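Putative peptidase (Clostridium acetobutylicum, PDB 3K9T) is not expected to act as a peptidase but binds one zinc ion per subunit and probably takes part in the biosynthesis of modified polysaccharides. Local coordinates at residues Ala270-Ile275 against Leu347-Thr352; Lys278-Cys283 against Tyr287-Phe292. All coordinates share one frame; numbering follows the deposited sequence.

Contact 1 of 2, residues Ala270-Ile275 against Leu347-Thr352; sequences AEIDKI and LEVIYT
Methyl CG2 of Ile275 rests against the backbone carbonyl of Val349, 3.8 Å from Val349 O. At the preceding residue, the carbonyl of Glu348 takes Thr352 N and Thr352 OG1 from opposite faces of its plane. Thr352 OG1 donates to Glu348 O at 2.7 Å, tilted 28° from the carbonyl plane. The carboxylate of Asp273 is met on its anti side by Ala270 N, 3.0 Å from Asp273 OD2, which ties the side chain to the N-cap residue of its own helix; Tyr262 and Thr265 hold the same carboxylate. Side chain meets side chain through carbon alone. Ile275 chi1 of -75° sets CG1 beside the backbone N and swings CG2 out to the opposite helix, among Thr352 CB, 3.7 Å away, Thr352 CG2 and Val349 CG1. The side chains of Ile275 and Thr352 lie alongside each other and point opposite ways. Ile272 reaches in with its tip, CD1 touching Val349 CG1 at 4.1 Å, set roughly perpendicular to the side chain of Val349. The helical segments run at 123° to each other, their axes approaching to 10.5 Å. Helix 336-355 has further neighbours at Glu348, salt-bridged to Arg417, and at Tyr351, which has a cation-pi contact with the same arginine. Because the hydroxyl of Thr352 is turned back onto its own helix, this polar side chain presents carbon to Ile275; the buried seam between helices 271-282 and 336-355 of the aminopeptidase-like region therefore probably rests on dispersion and the hydrophobic effect.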
loop_
_atom_site.group_PDB
_atom_site.type_symbol
_atom_site.label_atom_id
_atom_site.label_comp_id
_atom_site.label_asym_id
_atom_site.label_seq_id
_atom_site.Cartn_x
_atom_site.Cartn_y
_atom_site.Cartn_z
ATOM N N ALA A 270 -0.182 -0.496 -16.480
ATOM C CA ALA A 270 0.527 -0.534 -17.777
ATOM C C ALA A 270 0.973 0.879 -18.119
ATOM O O ALA A 270 0.516 1.839 -17.507
ATOM C CB ALA A 270 -0.364 -1.067 -18.891
ATOM N N GLU A 271 1.860 1.011 -19.094
ATOM C CA GLU A 271 2.368 2.322 -19.443
ATOM C C GLU A 271 1.258 3.331 -19.761
ATOM O O GLU A 271 1.289 4.475 -19.243
ATOM C CB GLU A 271 3.363 2.258 -20.572
ATOM C CG GLU A 271 4.100 3.576 -20.705
ATOM C CD GLU A 271 5.090 3.616 -21.849
ATOM O OE1 GLU A 271 5.508 2.518 -22.304
ATOM O OE2 GLU A 271 5.448 4.768 -22.241
ATOM N N ILE A 272 0.266 2.900 -20.537
ATOM C CA ILE A 272 -0.851 3.785 -20.891
ATOM C C ILE A 272 -1.619 4.255 -19.636
ATOM O O ILE A 272 -1.994 5.402 -19.553
ATOM C CB ILE A 272 -1.799 3.150 -21.976
ATOM C CG1 ILE A 272 -2.824 4.169 -22.481
ATOM C CG2 ILE A 272 -2.499 1.904 -21.444
ATOM C CD1 ILE A 272 -2.216 5.442 -23.022
ATOM N N ASP A 273 -1.817 3.386 -18.649
ATOM C CA ASP A 273 -2.505 3.772 -17.383
ATOM C C ASP A 273 -1.724 4.842 -16.668
ATOM O O ASP A 273 -2.297 5.847 -16.199
ATOM C CB ASP A 273 -2.616 2.588 -16.414
ATOM C CG ASP A 273 -3.463 1.446 -16.957
ATOM O OD1 ASP A 273 -4.563 1.713 -17.501
ATOM O OD2 ASP A 273 -3.015 0.280 -16.838
ATOM N N LYS A 274 -0.412 4.610 -16.569
ATOM C CA LYS A 274 0.489 5.514 -15.869
ATOM C C LYS A 274 0.523 6.832 -16.609
ATOM O O LYS A 274 0.525 7.897 -15.985
ATOM C CB LYS A 274 1.885 4.886 -15.722
ATOM C CG LYS A 274 1.895 3.631 -14.848
ATOM C CD LYS A 274 2.594 3.741 -13.531
ATOM C CE LYS A 274 4.089 3.331 -13.672
ATOM N NZ LYS A 274 4.690 2.809 -12.361
ATOM N N ILE A 275 0.520 6.777 -17.941
ATOM C CA ILE A 275 0.585 8.022 -18.733
ATOM C C ILE A 275 -0.727 8.801 -18.566
ATOM O O ILE A 275 -0.725 9.982 -18.211
ATOM C CB ILE A 275 0.837 7.767 -20.231
ATOM C CG1 ILE A 275 2.291 7.388 -20.472
ATOM C CG2 ILE A 275 0.463 8.994 -21.077
ATOM C CD1 ILE A 275 2.534 6.977 -21.914
ATOM N N LEU A 347 -4.549 14.570 -26.981
ATOM C CA LEU A 347 -3.293 15.032 -27.584
ATOM C C LEU A 347 -2.137 15.055 -26.558
ATOM O O LEU A 347 -0.981 14.746 -26.892
ATOM C CB LEU A 347 -3.479 16.410 -28.244
ATOM C CG LEU A 347 -4.299 16.462 -29.544
ATOM C CD1 LEU A 347 -4.196 17.828 -30.177
ATOM C CD2 LEU A 347 -3.829 15.394 -30.536
ATOM N N GLU A 348 -2.450 15.424 -25.317
ATOM C CA GLU A 348 -1.434 15.488 -24.249
ATOM C C GLU A 348 -0.965 14.086 -23.889
ATOM O O GLU A 348 0.222 13.849 -23.589
ATOM C CB GLU A 348 -1.994 16.175 -23.000
ATOM C CG GLU A 348 -0.916 16.563 -21.964
ATOM C CD GLU A 348 0.109 17.506 -22.529
ATOM O OE1 GLU A 348 -0.283 18.373 -23.342
ATOM O OE2 GLU A 348 1.307 17.391 -22.171
ATOM N N VAL A 349 -1.920 13.160 -23.884
ATOM C CA VAL A 349 -1.595 11.770 -23.704
ATOM C C VAL A 349 -0.608 11.335 -24.789
ATOM O O VAL A 349 0.419 10.735 -24.455
ATOM C CB VAL A 349 -2.841 10.898 -23.662
ATOM C CG1 VAL A 349 -2.494 9.417 -23.848
ATOM C CG2 VAL A 349 -3.556 11.143 -22.355
ATOM N N ILE A 350 -0.906 11.678 -26.052
ATOM C CA ILE A 350 -0.102 11.260 -27.205
ATOM C C ILE A 350 1.259 11.917 -27.145
ATOM O O ILE A 350 2.266 11.250 -27.352
ATOM C CB ILE A 350 -0.805 11.517 -28.563
ATOM C CG1 ILE A 350 -1.980 10.533 -28.740
ATOM C CG2 ILE A 350 0.186 11.378 -29.704
ATOM C CD1 ILE A 350 -2.971 10.813 -29.930
ATOM N N TYR A 351 1.291 13.208 -26.829
ATOM C CA TYR A 351 2.565 13.898 -26.577
ATOM C C TYR A 351 3.379 13.144 -25.509
ATOM O O TYR A 351 4.573 12.984 -25.662
ATOM C CB TYR A 351 2.322 15.344 -26.117
ATOM C CG TYR A 351 3.571 16.118 -25.712
ATOM C CD1 TYR A 351 4.148 15.966 -24.441
ATOM C CD2 TYR A 351 4.164 17.014 -26.586
ATOM C CE1 TYR A 351 5.280 16.681 -24.081
ATOM C CE2 TYR A 351 5.305 17.749 -26.225
ATOM C CZ TYR A 351 5.850 17.584 -24.974
ATOM O OH TYR A 351 6.974 18.293 -24.625
ATOM N N THR A 352 2.738 12.666 -24.447
ATOM C CA THR A 352 3.467 11.955 -23.374
ATOM C C THR A 352 4.002 10.594 -23.869
ATOM O O THR A 352 5.150 10.210 -23.617
ATOM C CB THR A 352 2.587 11.809 -22.104
ATOM O OG1 THR A 352 2.069 13.094 -21.728
ATOM C CG2 THR A 352 3.386 11.242 -20.944
#

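Contact 2 of 2, residues Lys278-Cys283 against Tyr287-Phe292; sequences KVLMHC and YYVADF
Leu280 CB sits over one face of the Tyr287 ring in a CH-pi contact, 3.5 Å from the ring centroid and only 8° off the normal. Tyr287 CG takes the crowded position between backbone N and carbonyl carbon (chi1 61°), which brings the ring across to the helix. Apolar contacts extend this, with Leu280 CD1 near Tyr287 CD2 at 3.7 Å and, more loosely, near Val289 CG2 at 4.5 Å; the same Val289 methyl lies in plane at the edge of the tyrosine ring. Contacts with helix backbone follow the ring outward. Leu280 O lies 3.3 Å from Tyr287 CE1, and the phenolic OH comes equally near Met281 CA, a selenomethionine whose CB also touches it. Within the helix, Lys278 NZ donates to His282 NE2 at 2.8 Å, close to the imidazole plane. The backbone oxygens of Ala409 and Met414 also accept from this ammonium group, and Tyr410 adds a cation-pi contact. On the strand, Tyr288 and Ala290 pair with Tyr262 through backbone hydrogen bonds, forming the beta-alpha-beta crossover of strand 260-263, helix 271-282 and strand 287-290, whose last strand is outermost in the mixed sheet of this chain.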
loop_
_atom_site.group_PDB
_atom_site.type_symbol
_atom_site.label_atom_id
_atom_site.label_comp_id
_atom_site.label_asym_id
_atom_site.label_seq_id
_atom_site.Cartn_x
_atom_site.Cartn_y
_atom_site.Cartn_z
ATOM N N LYS A 278 -1.127 10.376 -15.089
ATOM C CA LYS A 278 -0.180 11.462 -14.892
ATOM C C LYS A 278 -0.608 12.732 -15.617
ATOM O O LYS A 278 -0.398 13.839 -15.101
ATOM C CB LYS A 278 1.236 11.042 -15.338
ATOM C CG LYS A 278 2.375 11.982 -14.879
ATOM C CD LYS A 278 2.390 12.172 -13.352
ATOM C CE LYS A 278 3.673 12.845 -12.911
ATOM N NZ LYS A 278 3.565 13.513 -11.596
ATOM N N VAL A 279 -1.206 12.588 -16.805
ATOM C CA VAL A 279 -1.763 13.746 -17.515
ATOM C C VAL A 279 -2.941 14.336 -16.705
ATOM O O VAL A 279 -2.984 15.560 -16.434
ATOM C CB VAL A 279 -2.175 13.410 -18.966
ATOM C CG1 VAL A 279 -2.933 14.564 -19.578
ATOM C CG2 VAL A 279 -0.922 13.006 -19.860
ATOM N N LEU A 280 -3.857 13.479 -16.256
ATOM C CA LEU A 280 -5.026 13.943 -15.467
ATOM C C LEU A 280 -4.624 14.642 -14.174
ATOM O O LEU A 280 -5.165 15.721 -13.801
ATOM C CB LEU A 280 -5.973 12.775 -15.155
ATOM C CG LEU A 280 -6.675 12.163 -16.395
ATOM C CD1 LEU A 280 -7.352 10.855 -16.012
ATOM C CD2 LEU A 280 -7.685 13.159 -17.053
HETATM N N MSE A 281 -3.654 14.036 -13.498
HETATM C CA MSE A 281 -3.170 14.528 -12.210
HETATM C C MSE A 281 -2.766 16.028 -12.262
HETATM O O MSE A 281 -2.986 16.805 -11.313
HETATM C CB MSE A 281 -1.992 13.659 -11.802
HETATM C CG MSE A 281 -1.356 14.047 -10.504
HETATM SE SE MSE A 281 0.069 12.792 -10.049
HETATM C CE MSE A 281 -0.845 11.062 -10.399
ATOM N N HIS A 282 -2.177 16.428 -13.377
ATOM C CA HIS A 282 -1.629 17.762 -13.488
ATOM C C HIS A 282 -2.418 18.651 -14.415
ATOM O O HIS A 282 -2.037 19.761 -14.652
ATOM C CB HIS A 282 -0.179 17.682 -13.947
ATOM C CG HIS A 282 0.726 17.097 -12.919
ATOM N ND1 HIS A 282 1.209 17.833 -11.862
ATOM C CD2 HIS A 282 1.224 15.843 -12.771
ATOM C CE1 HIS A 282 1.979 17.063 -11.113
ATOM N NE2 HIS A 282 2.005 15.850 -11.643
ATOM N N CYS A 283 -3.559 18.185 -14.881
ATOM C CA CYS A 283 -4.298 18.917 -15.889
ATOM C C CYS A 283 -5.121 20.089 -15.348
ATOM O O CYS A 283 -5.600 20.887 -16.113
ATOM C CB CYS A 283 -5.182 17.965 -16.682
ATOM S SG CYS A 283 -6.745 17.540 -15.923
ATOM N N TYR A 287 -11.172 14.840 -12.056
ATOM C CA TYR A 287 -11.306 13.634 -12.849
ATOM C C TYR A 287 -11.520 12.440 -11.935
ATOM O O TYR A 287 -11.427 12.527 -10.718
ATOM C CB TYR A 287 -10.060 13.387 -13.693
ATOM C CG TYR A 287 -8.822 13.197 -12.866
ATOM C CD1 TYR A 287 -8.148 14.297 -12.347
ATOM C CD2 TYR A 287 -8.331 11.912 -12.578
ATOM C CE1 TYR A 287 -6.995 14.140 -11.578
ATOM C CE2 TYR A 287 -7.184 11.741 -11.787
ATOM C CZ TYR A 287 -6.525 12.852 -11.300
ATOM O OH TYR A 287 -5.402 12.707 -10.529
ATOM N N TYR A 288 -11.822 11.306 -12.532
ATOM C CA TYR A 288 -12.001 10.126 -11.753
ATOM C C TYR A 288 -11.370 8.994 -12.520
ATOM O O TYR A 288 -11.471 8.950 -13.744
ATOM C CB TYR A 288 -13.488 9.900 -11.472
ATOM C CG TYR A 288 -13.736 8.646 -10.699
ATOM C CD1 TYR A 288 -13.446 8.580 -9.329
ATOM C CD2 TYR A 288 -14.241 7.501 -11.329
ATOM C CE1 TYR A 288 -13.661 7.413 -8.604
ATOM C CE2 TYR A 288 -14.447 6.333 -10.616
ATOM C CZ TYR A 288 -14.154 6.303 -9.252
ATOM O OH TYR A 288 -14.351 5.146 -8.553
ATOM N N VAL A 289 -10.686 8.104 -11.804
ATOM C CA VAL A 289 -10.067 6.922 -12.398
ATOM C C VAL A 289 -10.784 5.693 -11.858
ATOM O O VAL A 289 -11.048 5.629 -10.676
ATOM C CB VAL A 289 -8.589 6.841 -12.036
ATOM C CG1 VAL A 289 -7.960 5.510 -12.579
ATOM C CG2 VAL A 289 -7.853 8.084 -12.519
ATOM N N ALA A 290 -11.098 4.730 -12.717
ATOM C CA ALA A 290 -11.751 3.466 -12.307
ATOM C C ALA A 290 -10.871 2.325 -12.705
ATOM O O ALA A 290 -10.150 2.424 -13.669
ATOM C CB ALA A 290 -13.107 3.306 -12.999
ATOM N N ASP A 291 -10.932 1.232 -11.973
ATOM C CA ASP A 291 -10.229 0.007 -12.369
ATOM C C ASP A 291 -10.993 -0.680 -13.481
ATOM O O ASP A 291 -12.167 -0.423 -13.726
ATOM C CB ASP A 291 -10.078 -0.980 -11.193
ATOM C CG ASP A 291 -9.066 -0.504 -10.124
ATOM O OD1 ASP A 291 -7.878 -0.298 -10.449
ATOM O OD2 ASP A 291 -9.472 -0.347 -8.948
ATOM N N PHE A 292 -10.299 -1.573 -14.161
ATOM C CA PHE A 292 -10.892 -2.363 -15.207
ATOM C C PHE A 292 -12.022 -3.223 -14.701
ATOM O O PHE A 292 -12.007 -3.681 -13.593
ATOM C CB PHE A 292 -9.850 -3.285 -15.817
ATOM C CG PHE A 292 -10.404 -4.255 -16.854
ATOM C CD1 PHE A 292 -10.589 -3.857 -18.159
ATOM C CD2 PHE A 292 -10.676 -5.578 -16.517
ATOM C CE1 PHE A 292 -11.051 -4.739 -19.107
ATOM C CE2 PHE A 292 -11.140 -6.455 -17.445
ATOM C CZ PHE A 292 -11.326 -6.035 -18.758
#

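How the contacts relate
Contacts 1 and 2 share helix 271-282, the first using its N-terminal part and the second its C-terminal part, and their centres lie about 11 Å apart. Along the chain the order is 270-275, 278-283, 287-292 and, well later, 347-352, so contact 2 is local in sequence, whereas contact 1 brings in a helix some 70 residues on. Val279 bridges the two: its methyls pack on Glu348, Val349 and Thr352, with Val279 CG2 3.5 Å from Thr352 OG1. Helix 271-282 thus contacts both strand 287-290 and helix 336-355, within the aminopeptidase-like region and away from the zinc site. Tyr410 and Arg417, from the permutated winged helix-turn-helix region, touch these helices, so the two regions meet here.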